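Local atomic coordinates of glutathione s-transferase III (Zea mays, PDB entry 1AW9), a protein that probably conjugates reduced glutathione to hydrophobic electrophiles, including certain herbicides, as a homodimeric phi-family transferase. Residues Arg152-Leu156 with Ala157-Phe161. Numbering follows the deposited sequence.
Sequences RNKYL and AGDEF
The edge of the Phe161 ring points toward the face of the Tyr155 ring: the planes stand at 89°, with centroids 5.9 Å apart, an offset edge-to-face pair. Phe161 CB lies over the tyrosine face, 4.0 Å from its centroid, a CH-pi contact, while Asp159 O approaches the ring near its plane, 3.5 Å from Tyr155 CD2. With CG anti to its carbonyl carbon (chi1 -70°), Tyr155 folds back over the chain that follows it. Replacing the tyrosine by alanine would probably leave Phe161 without its aromatic and CH-pi partner and open a gap beside Phe161 CB. Lys154 bends at chi3 and chi4, bringing NZ 2.9 Å from Asp159 OD1, a salt bridge through the anti lone pair; NZ also bonds Asp159 O, strongly bent at the acceptor, but crowds Asp159 CA, so its exact position is doubtful. A type I turn, Tyr155 to Gly158, is closed by Gly158 N to Tyr155 O at 3.2 Å, the donor 66° out of the carbonyl plane; Tyr155 N to Gly158 O, 2.7 Å, adds a reciprocal bond. Leu156, facing the other way, packs on Trp98 and Trp193. This loop joins helix 129-152 to helix 163-166 in the all-helical C-terminal domain, with Lys154 and Asp159 exposed, Phe161 buried and Tyr155 intermediate. A water from Lys154 N also donates to Asp159 OD1; this double grip probably stabilises the carboxylate's charge and ties the turn's two limbs.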
ATOM      1  N   ARG A 152      -5.637 -29.751 -22.767  1.00 25.98           N
ATOM      2  CA  ARG A 152      -6.818 -30.223 -23.463  1.00 27.83           C
ATOM      3  C   ARG A 152      -7.208 -29.473 -24.742  1.00 28.26           C
ATOM      4  O   ARG A 152      -8.141 -29.899 -25.410  1.00 31.37           O
ATOM      5  CB  ARG A 152      -8.013 -30.221 -22.535  1.00 28.26           C
ATOM      6  CG  ARG A 152      -8.061 -31.420 -21.655  1.00 37.25           C
ATOM      7  CD  ARG A 152      -9.430 -31.547 -21.001  1.00 44.65           C
ATOM      8  NE  ARG A 152      -9.698 -30.395 -20.148  1.00 50.89           N
ATOM      9  CZ  ARG A 152      -9.078 -30.164 -18.988  1.00 54.96           C
ATOM     10  NH1 ARG A 152      -8.154 -31.027 -18.542  1.00 55.15           N
ATOM     11  NH2 ARG A 152      -9.346 -29.047 -18.298  1.00 53.89           N
ATOM     12  N   ASN A 153      -6.508 -28.400 -25.118  1.00 26.47           N
ATOM     13  CA  ASN A 153      -6.861 -27.625 -26.311  1.00 22.85           C
ATOM     14  C   ASN A 153      -5.593 -27.175 -26.958  1.00 23.47           C
ATOM     15  O   ASN A 153      -4.669 -26.777 -26.274  1.00 26.58           O
ATOM     16  CB  ASN A 153      -7.624 -26.369 -25.929  1.00 21.31           C
ATOM     17  CG  ASN A 153      -8.998 -26.656 -25.416  1.00 22.27           C
ATOM     18  OD1 ASN A 153      -9.956 -26.664 -26.188  1.00 23.69           O
ATOM     19  ND2 ASN A 153      -9.127 -26.844 -24.098  1.00 20.71           N
ATOM     20  N   LYS A 154      -5.533 -27.175 -28.271  1.00 23.73           N
ATOM     21  CA  LYS A 154      -4.312 -26.761 -28.904  1.00 24.81           C
ATOM     22  C   LYS A 154      -4.055 -25.289 -28.617  1.00 23.86           C
ATOM     23  O   LYS A 154      -2.924 -24.874 -28.321  1.00 23.73           O
ATOM     24  CB  LYS A 154      -4.408 -27.003 -30.394  1.00 29.19           C
ATOM     25  CG  LYS A 154      -3.079 -27.315 -31.019  1.00 35.54           C
ATOM     26  CD  LYS A 154      -3.198 -27.381 -32.536  1.00 44.75           C
ATOM     27  CE  LYS A 154      -4.217 -28.448 -33.007  1.00 49.34           C
ATOM     28  NZ  LYS A 154      -5.661 -28.103 -32.744  1.00 50.21           N
ATOM     29  N   TYR A 155      -5.100 -24.491 -28.789  1.00 22.59           N
ATOM     30  CA  TYR A 155      -5.046 -23.066 -28.530  1.00 20.82           C
ATOM     31  C   TYR A 155      -6.153 -22.785 -27.560  1.00 19.85           C
ATOM     32  O   TYR A 155      -6.967 -23.663 -27.277  1.00 18.83           O
ATOM     33  CB  TYR A 155      -5.241 -22.263 -29.802  1.00 22.56           C
ATOM     34  CG  TYR A 155      -4.065 -22.367 -30.724  1.00 23.42           C
ATOM     35  CD1 TYR A 155      -2.972 -21.511 -30.605  1.00 24.63           C
ATOM     36  CD2 TYR A 155      -4.033 -23.346 -31.700  1.00 26.74           C
ATOM     37  CE1 TYR A 155      -1.868 -21.634 -31.440  1.00 28.02           C
ATOM     38  CE2 TYR A 155      -2.946 -23.486 -32.535  1.00 27.16           C
ATOM     39  CZ  TYR A 155      -1.870 -22.637 -32.408  1.00 29.72           C
ATOM     40  OH  TYR A 155      -0.803 -22.828 -33.258  1.00 33.27           O
ATOM     41  N   LEU A 156      -6.193 -21.550 -27.061  1.00 21.49           N
ATOM     42  CA  LEU A 156      -7.198 -21.117 -26.076  1.00 20.32           C
ATOM     43  C   LEU A 156      -8.636 -21.461 -26.445  1.00 21.02           C
ATOM     44  O   LEU A 156      -9.337 -22.085 -25.652  1.00 22.04           O
ATOM     45  CB  LEU A 156      -7.050 -19.599 -25.717  1.00 16.54           C
ATOM     46  CG  LEU A 156      -5.726 -19.244 -25.005  1.00 14.91           C
ATOM     47  CD1 LEU A 156      -5.677 -17.811 -24.609  1.00 10.99           C
ATOM     48  CD2 LEU A 156      -5.482 -20.159 -23.788  1.00 11.64           C
ATOM     49  N   ALA A 157      -9.062 -21.085 -27.648  1.00 23.99           N
ATOM     50  CA  ALA A 157     -10.434 -21.333 -28.085  1.00 27.09           C
ATOM     51  C   ALA A 157     -10.674 -22.680 -28.797  1.00 28.63           C
ATOM     52  O   ALA A 157     -11.803 -22.970 -29.213  1.00 29.96           O
ATOM     53  CB  ALA A 157     -10.896 -20.175 -28.956  1.00 24.34           C
ATOM     54  N   GLY A 158      -9.617 -23.470 -28.971  1.00 29.13           N
ATOM     55  CA  GLY A 158      -9.767 -24.741 -29.644  1.00 29.78           C
ATOM     56  C   GLY A 158      -8.588 -25.138 -30.506  1.00 31.24           C
ATOM     57  O   GLY A 158      -7.440 -24.910 -30.151  1.00 30.39           O
ATOM     58  N   ASP A 159      -8.888 -25.727 -31.654  1.00 32.18           N
ATOM     59  CA  ASP A 159      -7.885 -26.209 -32.580  1.00 33.66           C
ATOM     60  C   ASP A 159      -7.113 -25.140 -33.300  1.00 33.24           C
ATOM     61  O   ASP A 159      -5.987 -25.367 -33.748  1.00 32.95           O
ATOM     62  CB  ASP A 159      -8.547 -27.086 -33.647  1.00 40.51           C
ATOM     63  CG  ASP A 159      -9.137 -28.367 -33.084  1.00 45.45           C
ATOM     64  OD1 ASP A 159      -8.367 -29.168 -32.517  1.00 49.86           O
ATOM     65  OD2 ASP A 159     -10.365 -28.583 -33.225  1.00 49.67           O
ATOM     66  N   GLU A 160      -7.726 -23.980 -33.458  1.00 33.33           N
ATOM     67  CA  GLU A 160      -7.083 -22.906 -34.198  1.00 32.65           C
ATOM     68  C   GLU A 160      -6.702 -21.694 -33.397  1.00 29.93           C
ATOM     69  O   GLU A 160      -7.280 -21.420 -32.348  1.00 29.52           O
ATOM     70  CB  GLU A 160      -7.965 -22.473 -35.366  1.00 38.37           C
ATOM     71  CG  GLU A 160      -9.452 -22.401 -35.032  1.00 46.29           C
ATOM     72  CD  GLU A 160     -10.245 -23.541 -35.654  1.00 51.32           C
ATOM     73  OE1 GLU A 160      -9.799 -24.067 -36.711  1.00 55.03           O
ATOM     74  OE2 GLU A 160     -11.306 -23.909 -35.085  1.00 52.56           O
ATOM     75  N   PHE A 161      -5.716 -20.982 -33.926  1.00 25.95           N
ATOM     76  CA  PHE A 161      -5.189 -19.767 -33.350  1.00 24.01           C
ATOM     77  C   PHE A 161      -6.233 -18.670 -33.609  1.00 25.66           C
ATOM     78  O   PHE A 161      -6.712 -18.503 -34.738  1.00 25.88           O
ATOM     79  CB  PHE A 161      -3.850 -19.463 -34.021  1.00 20.31           C
ATOM     80  CG  PHE A 161      -3.269 -18.136 -33.667  1.00 19.50           C
ATOM     81  CD1 PHE A 161      -3.599 -16.998 -34.405  1.00 16.53           C
ATOM     82  CD2 PHE A 161      -2.315 -18.034 -32.662  1.00 18.35           C
ATOM     83  CE1 PHE A 161      -2.984 -15.792 -34.159  1.00 18.95           C
ATOM     84  CE2 PHE A 161      -1.677 -16.808 -32.399  1.00 18.18           C
ATOM     85  CZ  PHE A 161      -2.009 -15.694 -33.146  1.00 18.66           C
TER
HETATM   86  O   HOH W   1      -7.763 -28.200 -29.814  1.00 44.73           O